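Local coordinates for protein carboxylic ester hydrolase (Aspergillus niger, PDB 7K4O) that hydrolyses ester bonds as a fungal tannase (tannin acyl hydrolase), a serine esterase of the tannase and feruloyl esterase family, at residues 63-67 with 153-157; 89-93 with 158-163; 234-240 with 294-299; 266-270 with 325-329. All blocks are in the same frame, centred on the assembly; numbering follows the deposited sequence.

Contact 1. Residues 63-67 with 153-157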
loop_
_atom_site.group_PDB
_atom_site.type_symbol
_atom_site.label_atom_id
_atom_site.label_comp_id
_atom_site.label_asym_id
_atom_site.label_seq_id
_atom_site.Cartn_x
_atom_site.Cartn_y
_atom_site.Cartn_z
ATOM N N ALA A 63 -3.382 24.514 12.347
ATOM C CA ALA A 63 -4.002 24.725 11.029
ATOM C C ALA A 63 -3.123 25.632 10.190
ATOM O O ALA A 63 -2.417 26.526 10.686
ATOM C CB ALA A 63 -5.385 25.334 11.198
ATOM N N TYR A 64 -3.223 25.456 8.874
ATOM C CA TYR A 64 -2.675 26.412 7.902
ATOM C C TYR A 64 -3.655 26.536 6.730
ATOM O O TYR A 64 -4.593 25.761 6.635
ATOM C CB TYR A 64 -1.267 26.038 7.462
ATOM C CG TYR A 64 -1.122 24.814 6.599
ATOM C CD1 TYR A 64 -1.213 24.894 5.218
ATOM C CD2 TYR A 64 -0.840 23.584 7.141
ATOM C CE1 TYR A 64 -1.001 23.782 4.418
ATOM C CE2 TYR A 64 -0.650 22.455 6.365
ATOM C CZ TYR A 64 -0.716 22.544 4.992
ATOM O OH TYR A 64 -0.499 21.433 4.227
ATOM N N SER A 65 -3.398 27.501 5.867
ATOM C CA SER A 65 -4.254 27.710 4.686
ATOM C C SER A 65 -3.418 28.090 3.471
ATOM O O SER A 65 -2.306 28.610 3.620
ATOM C CB SER A 65 -5.307 28.724 4.969
ATOM O OG SER A 65 -4.758 29.977 5.297
ATOM N N HIS A 66 -3.968 27.815 2.282
ATOM C CA HIS A 66 -3.374 28.213 1.004
ATOM C C HIS A 66 -3.899 29.599 0.662
ATOM O O HIS A 66 -5.127 29.748 0.517
ATOM C CB HIS A 66 -3.725 27.236 -0.105
ATOM C CG HIS A 66 -3.131 25.887 0.086
ATOM N ND1 HIS A 66 -3.730 24.942 0.849
ATOM C CD2 HIS A 66 -1.994 25.336 -0.385
ATOM C CE1 HIS A 66 -2.957 23.827 0.841
ATOM N NE2 HIS A 66 -1.882 24.069 0.112
ATOM N N ASP A 67 -2.991 30.515 0.476
ATOM C CA ASP A 67 -3.320 31.904 0.073
ATOM C C ASP A 67 -4.179 31.856 -1.198
ATOM O O ASP A 67 -3.838 31.169 -2.129
ATOM C CB ASP A 67 -2.071 32.719 -0.131
ATOM C CG ASP A 67 -1.206 32.854 1.120
ATOM O OD1 ASP A 67 -1.714 32.493 2.221
ATOM O OD2 ASP A 67 -0.012 33.242 0.951
ATOM N N LYS A 153 0.424 16.978 -2.952
ATOM C CA LYS A 153 0.824 18.293 -2.415
ATOM C C LYS A 153 0.750 18.273 -0.889
ATOM O O LYS A 153 1.579 18.965 -0.222
ATOM C CB LYS A 153 -0.034 19.416 -3.016
ATOM C CG LYS A 153 0.421 20.808 -2.671
ATOM C CD LYS A 153 -0.177 21.892 -3.621
ATOM C CE LYS A 153 -1.685 22.015 -3.478
ATOM N NZ LYS A 153 -2.197 23.200 -4.209
ATOM N N ALA A 154 -0.236 17.633 -0.292
ATOM C CA ALA A 154 -0.415 17.631 1.179
ATOM C C ALA A 154 0.816 17.002 1.868
ATOM O O ALA A 154 1.288 17.532 2.910
ATOM C CB ALA A 154 -1.666 16.858 1.579
ATOM N N HIS A 155 1.351 15.942 1.307
ATOM C CA HIS A 155 2.527 15.288 1.944
ATOM C C HIS A 155 3.792 16.138 1.799
ATOM O O HIS A 155 4.616 16.198 2.742
ATOM C CB HIS A 155 2.740 13.896 1.401
ATOM C CG HIS A 155 1.988 12.876 2.161
ATOM N ND1 HIS A 155 2.311 12.574 3.503
ATOM C CD2 HIS A 155 0.890 12.164 1.835
ATOM C CE1 HIS A 155 1.431 11.692 3.933
ATOM N NE2 HIS A 155 0.567 11.394 2.933
ATOM N N ARG A 156 3.937 16.836 0.694
ATOM C CA ARG A 156 5.059 17.786 0.522
ATOM C C ARG A 156 5.004 18.853 1.620
ATOM O O ARG A 156 6.051 19.154 2.251
ATOM C CB ARG A 156 4.985 18.374 -0.882
ATOM C CG ARG A 156 6.037 19.409 -1.186
ATOM C CD ARG A 156 7.392 18.892 -0.927
ATOM N NE ARG A 156 8.364 19.840 -1.505
ATOM C CZ ARG A 156 9.681 19.728 -1.308
ATOM N NH1 ARG A 156 10.192 18.702 -0.646
ATOM N NH2 ARG A 156 10.489 20.611 -1.846
ATOM N N GLU A 157 3.816 19.450 1.827
ATOM C CA GLU A 157 3.624 20.519 2.827
ATOM C C GLU A 157 3.881 19.972 4.242
ATOM O O GLU A 157 4.535 20.665 5.042
ATOM C CB GLU A 157 2.235 21.105 2.661
ATOM C CG GLU A 157 2.074 21.922 1.386
ATOM C CD GLU A 157 0.651 22.286 0.965
ATOM O OE1 GLU A 157 -0.311 21.951 1.707
ATOM O OE2 GLU A 157 0.526 22.930 -0.110
HETATM O O HOH W 1 -0.557 18.720 4.587
#
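Y64 reaches from its strand to the helix and ends on the carboxylate of E157, its OH giving a hydrogen bond of 2.6 Å to E157 OE1. With CG lodged between the backbone N and the carbonyl carbon (chi1 70°), the phenol is carried straight across the gap. OE1 lies at the edge of the ring, near its plane, but the carboxylate itself is turned 77° from that plane and takes the hydroxyl on its anti side. The same OH accepts a hydrogen bond from a water 2.7 Å away, and this water also donates to A154 O at 2.8 Å, so the phenol is tied to the helix backbone as well. The segments belong to strand 50-66, in the antiparallel wing of the large mixed sheet, and helix 144-169, which packs against that sheet as helices do in the alpha/beta-hydrolase fold. The two axes stay 12.2 Å apart, a gap bridged by long polar side chains. Two residues on, H66 sends NE2 to the other oxygen, E157 OE2, at 2.7 Å and 156° at the hydrogen, meeting it on the syn side. D72 holds ND1 of the same imidazole, which fixes the ring's rotation. Beside it runs the bent chain of K153, whose CE comes to 4.1 Å from H66 NE2 while its ammonium forms a salt bridge with E145.

Contact 2. Residues 89-93 with 158-163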
loop_
_atom_site.group_PDB
_atom_site.type_symbol
_atom_site.label_atom_id
_atom_site.label_comp_id
_atom_site.label_asym_id
_atom_site.label_seq_id
_atom_site.Cartn_x
_atom_site.Cartn_y
_atom_site.Cartn_z
ATOM N N ARG A 89 15.115 12.464 14.338
ATOM C CA ARG A 89 14.346 11.764 13.305
ATOM C C ARG A 89 13.011 12.470 13.112
ATOM O O ARG A 89 12.407 12.946 14.081
ATOM C CB ARG A 89 14.163 10.286 13.653
ATOM C CG ARG A 89 15.483 9.516 13.714
ATOM C CD ARG A 89 15.290 8.058 14.182
ATOM N NE ARG A 89 16.601 7.420 14.295
ATOM C CZ ARG A 89 17.038 6.740 15.343
ATOM N NH1 ARG A 89 16.241 6.511 16.370
ATOM N NH2 ARG A 89 18.310 6.333 15.365
ATOM N N TRP A 90 12.542 12.390 11.869
ATOM C CA TRP A 90 11.182 12.799 11.448
ATOM C C TRP A 90 10.544 11.568 10.789
ATOM O O TRP A 90 11.215 10.933 9.962
ATOM C CB TRP A 90 11.248 13.989 10.473
ATOM C CG TRP A 90 9.943 14.218 9.779
ATOM C CD1 TRP A 90 9.583 13.765 8.542
ATOM C CD2 TRP A 90 8.781 14.879 10.308
ATOM N NE1 TRP A 90 8.270 14.133 8.256
ATOM C CE2 TRP A 90 7.755 14.786 9.334
ATOM C CE3 TRP A 90 8.488 15.517 11.514
ATOM C CZ2 TRP A 90 6.489 15.327 9.519
ATOM C CZ3 TRP A 90 7.216 16.023 11.726
ATOM C CH2 TRP A 90 6.212 15.910 10.748
ATOM N N LEU A 91 9.285 11.306 11.067
ATOM C CA LEU A 91 8.511 10.292 10.347
ATOM C C LEU A 91 7.216 10.927 9.810
ATOM O O LEU A 91 6.340 11.329 10.620
ATOM C CB LEU A 91 8.156 9.109 11.247
ATOM C CG LEU A 91 7.360 8.032 10.525
ATOM C CD1 LEU A 91 8.188 7.368 9.478
ATOM C CD2 LEU A 91 6.792 6.982 11.506
ATOM N N SER A 92 7.089 10.938 8.488
ATOM C CA SER A 92 5.785 11.179 7.821
ATOM C C SER A 92 4.994 9.869 7.801
ATOM O O SER A 92 5.545 8.833 7.542
ATOM C CB SER A 92 5.993 11.711 6.386
ATOM O OG SER A 92 6.389 13.061 6.373
ATOM N N THR A 93 3.670 9.957 7.956
ATOM C CA THR A 93 2.734 8.829 7.912
ATOM C C THR A 93 1.570 9.242 7.009
ATOM O O THR A 93 1.350 10.439 6.807
ATOM C CB THR A 93 2.215 8.423 9.300
ATOM O OG1 THR A 93 1.371 9.473 9.784
ATOM C CG2 THR A 93 3.357 8.170 10.270
ATOM N N LEU A 158 3.330 18.801 4.541
ATOM C CA LEU A 158 3.524 18.158 5.859
ATOM C C LEU A 158 5.026 18.001 6.127
ATOM O O LEU A 158 5.480 18.327 7.241
ATOM C CB LEU A 158 2.782 16.829 5.940
ATOM C CG LEU A 158 3.127 15.903 7.132
ATOM C CD1 LEU A 158 2.914 16.573 8.475
ATOM C CD2 LEU A 158 2.389 14.593 7.001
ATOM N N SER A 159 5.771 17.455 5.184
ATOM C CA SER A 159 7.220 17.254 5.430
ATOM C C SER A 159 7.903 18.598 5.615
ATOM O O SER A 159 8.738 18.738 6.566
ATOM C CB SER A 159 7.851 16.460 4.334
ATOM O OG SER A 159 7.360 15.139 4.345
ATOM N N LEU A 160 7.647 19.582 4.753
ATOM C CA LEU A 160 8.365 20.876 4.871
ATOM C C LEU A 160 8.053 21.504 6.223
ATOM O O LEU A 160 8.974 21.959 6.907
ATOM C CB LEU A 160 7.964 21.795 3.734
ATOM C CG LEU A 160 8.535 21.410 2.380
ATOM C CD1 LEU A 160 7.851 22.188 1.254
ATOM C CD2 LEU A 160 10.025 21.687 2.353
ATOM N N ILE A 161 6.780 21.570 6.599
ATOM C CA ILE A 161 6.374 22.240 7.867
ATOM C C ILE A 161 6.858 21.427 9.080
ATOM O O ILE A 161 7.425 22.034 10.034
ATOM C CB ILE A 161 4.864 22.464 7.913
ATOM C CG1 ILE A 161 4.455 23.447 6.845
ATOM C CG2 ILE A 161 4.450 22.895 9.301
ATOM C CD1 ILE A 161 2.952 23.447 6.584
ATOM N N GLY A 162 6.635 20.130 9.074
ATOM C CA GLY A 162 6.960 19.250 10.207
ATOM C C GLY A 162 8.448 19.191 10.478
ATOM O O GLY A 162 8.872 19.269 11.634
ATOM N N LYS A 163 9.251 19.100 9.425
ATOM C CA LYS A 163 10.722 19.060 9.596
ATOM C C LYS A 163 11.198 20.396 10.179
ATOM O O LYS A 163 12.064 20.365 11.045
ATOM C CB LYS A 163 11.435 18.690 8.305
ATOM C CG LYS A 163 11.182 17.248 7.895
ATOM C CD LYS A 163 11.566 16.931 6.452
ATOM C CE LYS A 163 13.021 17.150 6.155
ATOM N NZ LYS A 163 13.318 16.944 4.711
HETATM O O HOH W 2 4.731 13.775 4.357
#
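W90 lays one face of its indole against the helix at G162 and K163, where strand 89-93 of the central sheet meets helix 144-169. This is a sheet-to-helix layer of the alpha/beta-hydrolase fold, and strand and helix run roughly antiparallel at 149°. A chi1 of 166°, which sets CG anti to the backbone N, swings the ring system out over the helix. The six-membered ring lies against the bare backbone of G162, with W90 CH2 only 3.5 Å from G162 CA; the lack of a side chain there lets the aromatic come this close. Further along the same face, the K163 chain crosses the indole at about a right angle. Its CG makes a CH-pi contact, 3.9 Å from the centroid of the five-membered ring and 18° off the normal, while the amine goes on to the carbonyl of E202. L158 arrives differently, at the rim: its CD1 lies in the plane of the ring, 3.9 Å from W90 CZ2. The pyrrole nitrogen is taken up within the strand, W90 NE1 donating to S92 OG at 2.9 Å, which steadies the tilt of the indole. S92 OG in turn faces S159 OG across 3.1 Å. S159 OG is hydrogen-bonded to the carboxylate of E202, and a water joins the two serines, 2.7 Å from S92 OG and giving a hydrogen bond to S159 OG at 3.0 Å.

Contact 3. Residues 234-240 with 294-299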
loop_
_atom_site.group_PDB
_atom_site.type_symbol
_atom_site.label_atom_id
_atom_site.label_comp_id
_atom_site.label_asym_id
_atom_site.label_seq_id
_atom_site.Cartn_x
_atom_site.Cartn_y
_atom_site.Cartn_z
ATOM N N TYR A 234 -22.031 -16.439 -14.779
ATOM C CA TYR A 234 -22.009 -17.337 -13.606
ATOM C C TYR A 234 -21.507 -16.563 -12.386
ATOM O O TYR A 234 -20.447 -15.954 -12.463
ATOM C CB TYR A 234 -21.122 -18.544 -13.875
ATOM C CG TYR A 234 -21.107 -19.480 -12.695
ATOM C CD1 TYR A 234 -22.226 -20.236 -12.368
ATOM C CD2 TYR A 234 -19.993 -19.598 -11.887
ATOM C CE1 TYR A 234 -22.228 -21.090 -11.278
ATOM C CE2 TYR A 234 -19.964 -20.464 -10.807
ATOM C CZ TYR A 234 -21.090 -21.199 -10.494
ATOM O OH TYR A 234 -21.026 -22.042 -9.433
ATOM N N TYR A 235 -22.257 -16.623 -11.306
ATOM C CA TYR A 235 -21.991 -15.916 -10.043
ATOM C C TYR A 235 -21.630 -16.948 -8.989
ATOM O O TYR A 235 -22.499 -17.466 -8.308
ATOM C CB TYR A 235 -23.191 -15.039 -9.731
ATOM C CG TYR A 235 -23.437 -14.042 -10.834
ATOM C CD1 TYR A 235 -22.712 -12.848 -10.913
ATOM C CD2 TYR A 235 -24.305 -14.335 -11.871
ATOM C CE1 TYR A 235 -22.922 -11.941 -11.942
ATOM C CE2 TYR A 235 -24.503 -13.457 -12.924
ATOM C CZ TYR A 235 -23.798 -12.262 -12.969
ATOM O OH TYR A 235 -23.973 -11.418 -14.018
ATOM N N PRO A 236 -20.334 -17.256 -8.781
ATOM C CA PRO A 236 -19.959 -18.299 -7.835
ATOM C C PRO A 236 -20.353 -17.941 -6.421
ATOM O O PRO A 236 -20.169 -16.800 -5.981
ATOM C CB PRO A 236 -18.438 -18.406 -7.934
ATOM C CG PRO A 236 -18.117 -17.719 -9.247
ATOM C CD PRO A 236 -19.163 -16.636 -9.422
ATOM N N PRO A 237 -20.944 -18.886 -5.652
ATOM C CA PRO A 237 -21.108 -18.679 -4.212
ATOM C C PRO A 237 -19.718 -18.416 -3.630
ATOM O O PRO A 237 -18.749 -19.054 -4.050
ATOM C CB PRO A 237 -21.680 -20.006 -3.684
ATOM C CG PRO A 237 -22.269 -20.666 -4.908
ATOM C CD PRO A 237 -21.422 -20.214 -6.086
ATOM N N PRO A 238 -19.568 -17.470 -2.689
ATOM C CA PRO A 238 -18.254 -17.201 -2.088
ATOM C C PRO A 238 -17.536 -18.477 -1.626
ATOM O O PRO A 238 -16.341 -18.609 -1.785
ATOM C CB PRO A 238 -18.603 -16.323 -0.881
ATOM C CG PRO A 238 -19.840 -15.575 -1.333
ATOM C CD PRO A 238 -20.617 -16.595 -2.151
ATOM N N CYS A 239 -18.298 -19.438 -1.089
ATOM C CA CYS A 239 -17.730 -20.690 -0.541
ATOM C C CYS A 239 -17.039 -21.484 -1.643
ATOM O O CYS A 239 -16.019 -22.134 -1.373
ATOM C CB CYS A 239 -18.856 -21.514 0.077
ATOM S SG CYS A 239 -18.229 -22.827 1.137
ATOM N N GLU A 240 -17.572 -21.467 -2.861
ATOM C CA GLU A 240 -16.970 -22.244 -3.957
ATOM C C GLU A 240 -15.565 -21.698 -4.244
ATOM O O GLU A 240 -14.639 -22.501 -4.471
ATOM C CB GLU A 240 -17.880 -22.186 -5.178
ATOM C CG GLU A 240 -17.334 -22.915 -6.377
ATOM C CD GLU A 240 -18.304 -22.910 -7.550
ATOM O OE1 GLU A 240 -19.009 -21.902 -7.714
ATOM O OE2 GLU A 240 -18.365 -23.931 -8.282
ATOM N N GLN A 294 -24.051 -22.387 2.475
ATOM C CA GLN A 294 -23.640 -22.760 1.099
ATOM C C GLN A 294 -23.034 -24.157 1.164
ATOM O O GLN A 294 -22.222 -24.432 2.083
ATOM C CB GLN A 294 -22.639 -21.756 0.502
ATOM C CG GLN A 294 -23.110 -20.314 0.586
ATOM C CD GLN A 294 -21.926 -19.360 0.521
ATOM O OE1 GLN A 294 -21.134 -19.381 -0.415
ATOM N NE2 GLN A 294 -21.777 -18.571 1.561
ATOM N N ASN A 295 -23.422 -25.010 0.223
ATOM C CA ASN A 295 -22.782 -26.332 0.036
ATOM C C ASN A 295 -23.018 -26.776 -1.397
ATOM O O ASN A 295 -23.964 -26.319 -2.045
ATOM C CB ASN A 295 -23.274 -27.385 1.035
ATOM C CG ASN A 295 -24.754 -27.658 0.881
ATOM O OD1 ASN A 295 -25.147 -28.579 0.166
ATOM N ND2 ASN A 295 -25.581 -26.847 1.524
ATOM N N GLY A 296 -22.137 -27.637 -1.858
ATOM C CA GLY A 296 -22.087 -28.051 -3.260
ATOM C C GLY A 296 -20.776 -28.721 -3.547
ATOM O O GLY A 296 -20.059 -29.163 -2.606
ATOM N N THR A 297 -20.472 -28.804 -4.826
ATOM C CA THR A 297 -19.183 -29.295 -5.337
ATOM C C THR A 297 -18.627 -28.198 -6.241
ATOM O O THR A 297 -19.427 -27.506 -6.907
ATOM C CB THR A 297 -19.308 -30.637 -6.071
ATOM O OG1 THR A 297 -20.171 -30.461 -7.191
ATOM C CG2 THR A 297 -19.789 -31.760 -5.173
ATOM N N VAL A 298 -17.308 -28.076 -6.285
ATOM C CA VAL A 298 -16.673 -27.051 -7.149
ATOM C C VAL A 298 -17.038 -27.390 -8.590
ATOM O O VAL A 298 -16.729 -28.492 -9.067
ATOM C CB VAL A 298 -15.155 -26.959 -6.923
ATOM C CG1 VAL A 298 -14.521 -25.951 -7.891
ATOM C CG2 VAL A 298 -14.864 -26.607 -5.473
ATOM N N SER A 299 -17.654 -26.439 -9.266
ATOM C CA SER A 299 -18.237 -26.616 -10.615
ATOM C C SER A 299 -17.224 -26.250 -11.688
ATOM O O SER A 299 -16.237 -25.500 -11.422
ATOM C CB SER A 299 -19.491 -25.816 -10.750
ATOM O OG SER A 299 -19.207 -24.424 -10.767
HETATM O O HOH W 3 -20.967 -25.155 -7.064
#
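E240 stretches from the first turn of its helix to S299, and its chain is best followed outward. From CB, with CG anti to the backbone N (chi1 178°), it runs fully extended past CG, which brings CD to 3.7 Å from S299 OG. There the carboxylate divides its work. OE1 stays with its own segment, its syn lone pair taking the hydroxyl of Y234 at 2.7 Å with the oxygen in the plane of the phenol ring. The other oxygen goes across and accepts twice from one residue: S299 N comes nearly in line with the C-O bond, 2.8 Å from E240 OE2, and S299 OG meets E240 OE2 on the syn side at 2.7 Å. S299 is the N-cap of helix 300-310, its OG also hydrogen-bonded to G302 N, so the glutamate positions the serine that caps the helix. The start of helix 238-252 is met by strand 294-297, half of a two-stranded hairpin with 282-285, whose Q294 OE1 accepts from the first-turn C239 N at 2.9 Å and 160°, the donor tilted 27° from the carbonyl plane. Q294 OE1 also touches P237 CB at 3.4 Å and P238 CD at 3.3 Å. C239 is joined by a disulfide to C285 on the partner strand.

Contact 4. Residues 266-270 with 325-329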
loop_
_atom_site.group_PDB
_atom_site.type_symbol
_atom_site.label_atom_id
_atom_site.label_comp_id
_atom_site.label_asym_id
_atom_site.label_seq_id
_atom_site.Cartn_x
_atom_site.Cartn_y
_atom_site.Cartn_z
ATOM N N THR A 266 4.238 -18.280 -4.911
ATOM C CA THR A 266 3.024 -18.122 -5.744
ATOM C C THR A 266 3.408 -18.117 -7.216
ATOM O O THR A 266 2.498 -18.377 -8.051
ATOM C CB THR A 266 2.212 -16.881 -5.365
ATOM O OG1 THR A 266 3.051 -15.766 -5.638
ATOM C CG2 THR A 266 1.700 -16.954 -3.956
ATOM N N ASP A 267 4.662 -17.882 -7.560
ATOM C CA ASP A 267 5.183 -17.976 -8.933
ATOM C C ASP A 267 5.140 -19.465 -9.353
ATOM O O ASP A 267 4.591 -19.788 -10.430
ATOM C CB ASP A 267 6.573 -17.364 -9.057
ATOM C CG ASP A 267 7.515 -17.534 -7.876
ATOM O OD1 ASP A 267 7.375 -18.551 -7.111
ATOM O OD2 ASP A 267 8.351 -16.618 -7.671
ATOM N N LEU A 268 5.749 -20.354 -8.566
ATOM C CA LEU A 268 5.702 -21.817 -8.903
ATOM C C LEU A 268 4.235 -22.251 -8.926
ATOM O O LEU A 268 3.902 -23.064 -9.801
ATOM C CB LEU A 268 6.516 -22.639 -7.900
ATOM C CG LEU A 268 7.997 -22.343 -7.911
ATOM C CD1 LEU A 268 8.698 -23.090 -6.782
ATOM C CD2 LEU A 268 8.633 -22.654 -9.260
ATOM N N CYS A 269 3.397 -21.712 -8.053
ATOM C CA CYS A 269 1.970 -22.064 -8.010
ATOM C C CYS A 269 1.327 -21.710 -9.357
ATOM O O CYS A 269 0.648 -22.557 -10.002
ATOM C CB CYS A 269 1.314 -21.358 -6.853
ATOM S SG CYS A 269 -0.312 -21.976 -6.430
ATOM N N LEU A 270 1.529 -20.479 -9.801
ATOM C CA LEU A 270 0.913 -19.998 -11.060
ATOM C C LEU A 270 1.438 -20.819 -12.235
ATOM O O LEU A 270 0.647 -21.122 -13.156
ATOM C CB LEU A 270 1.271 -18.521 -11.232
ATOM C CG LEU A 270 0.781 -17.881 -12.525
ATOM C CD1 LEU A 270 -0.744 -17.875 -12.517
ATOM C CD2 LEU A 270 1.365 -16.462 -12.645
ATOM N N TYR A 325 -4.536 -10.666 -9.139
ATOM C CA TYR A 325 -3.982 -11.173 -7.862
ATOM C C TYR A 325 -3.353 -12.538 -8.092
ATOM O O TYR A 325 -3.765 -13.311 -9.002
ATOM C CB TYR A 325 -5.067 -11.232 -6.803
ATOM C CG TYR A 325 -5.922 -10.004 -6.779
ATOM C CD1 TYR A 325 -5.455 -8.805 -6.247
ATOM C CD2 TYR A 325 -7.179 -9.989 -7.337
ATOM C CE1 TYR A 325 -6.219 -7.655 -6.264
ATOM C CE2 TYR A 325 -7.946 -8.840 -7.375
ATOM C CZ TYR A 325 -7.481 -7.665 -6.814
ATOM O OH TYR A 325 -8.288 -6.560 -6.814
ATOM N N GLN A 326 -2.345 -12.833 -7.292
ATOM C CA GLN A 326 -1.644 -14.135 -7.355
ATOM C C GLN A 326 -2.596 -15.264 -6.953
ATOM O O GLN A 326 -3.536 -15.079 -6.194
ATOM C CB GLN A 326 -0.456 -14.148 -6.399
ATOM C CG GLN A 326 0.716 -13.277 -6.840
ATOM C CD GLN A 326 1.273 -13.643 -8.182
ATOM O OE1 GLN A 326 0.944 -13.039 -9.216
ATOM N NE2 GLN A 326 2.146 -14.654 -8.206
ATOM N N PRO A 327 -2.333 -16.495 -7.433
ATOM C CA PRO A 327 -2.956 -17.668 -6.792
ATOM C C PRO A 327 -2.709 -17.633 -5.272
ATOM O O PRO A 327 -1.649 -17.158 -4.857
ATOM C CB PRO A 327 -2.231 -18.848 -7.458
ATOM C CG PRO A 327 -1.759 -18.307 -8.775
ATOM C CD PRO A 327 -1.408 -16.837 -8.519
ATOM N N THR A 328 -3.703 -18.040 -4.485
ATOM C CA THR A 328 -3.811 -18.093 -2.993
ATOM C C THR A 328 -4.414 -16.802 -2.456
ATOM O O THR A 328 -4.866 -16.817 -1.332
ATOM C CB THR A 328 -2.520 -18.448 -2.244
ATOM O OG1 THR A 328 -1.537 -17.421 -2.294
ATOM C CG2 THR A 328 -1.806 -19.644 -2.811
ATOM N N ALA A 329 -4.500 -15.725 -3.252
ATOM C CA ALA A 329 -5.244 -14.527 -2.807
ATOM C C ALA A 329 -6.744 -14.822 -2.794
ATOM O O ALA A 329 -7.235 -15.465 -3.764
ATOM C CB ALA A 329 -4.917 -13.323 -3.684
#
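T266 and P327 each bury about 70 Å² here, and Q326 follows with 52 Å². The threonine stands in the first turn of helix 266-272 and crosses Q326 at about a right angle. Q326 folds over it: its chain bends at chi2 (-58°), which turns the amide back so that NE2 donates to T266 OG1 at 2.9 Å. That bond is almost straight, 170° at the hydrogen, and the hydroxyl lies in the amide plane. T266 OG1 is also hydrogen-bonded to D417, giving the buried hydroxyl a partner on another part of the chain. The methyl of the same residue packs on the turn beyond Q326, T266 CG2 resting 3.5 Å from P327 O and 3.7 Å from T328 OG1. P327 supplies the apolar half. Its ring packs on the next turn of the helix, CB against C269 SG at 3.8 Å and CG against L270 CD1 at 3.9 Å. C269 is fixed by its disulfide to C252, so the proline leans on a cross-linked corner between helices 238-252 and 266-272; T248 of the former touches P327 too. T328 OG1 turns back on its own segment and donates to P327 O at 2.6 Å, in the carbonyl plane. The bend itself is a type II beta turn from Q326 to A329, closed by A329 N to Q326 O at 3.2 Å, with its proline in the second position as is common in such turns, packed on a short disulfide-linked helix, with the T328 side chain about 10 Å from the bound calcium ion.

Contacts 1 and 2 sit side by side, their centres 12 Å apart, on successive turns of helix 144-169; their segments alternate along the chain, and both tie that helix to the large mixed sheet. They touch directly, Y64 CE2 lying 3.7 Å from I161 CD1. Contacts 3 and 4 come later in the chain, on the opposite side of its centre, their centres 38 to 50 Å from those of contacts 1 and 2. They also alternate in sequence, with centres 21 Å apart and no touch, and join the consecutive helices 238-252 and 266-272 to residues further along. One pair thus secures the sheet-and-helix core, the other a region with two disulfides inserted between strands 205-209 and 410-416.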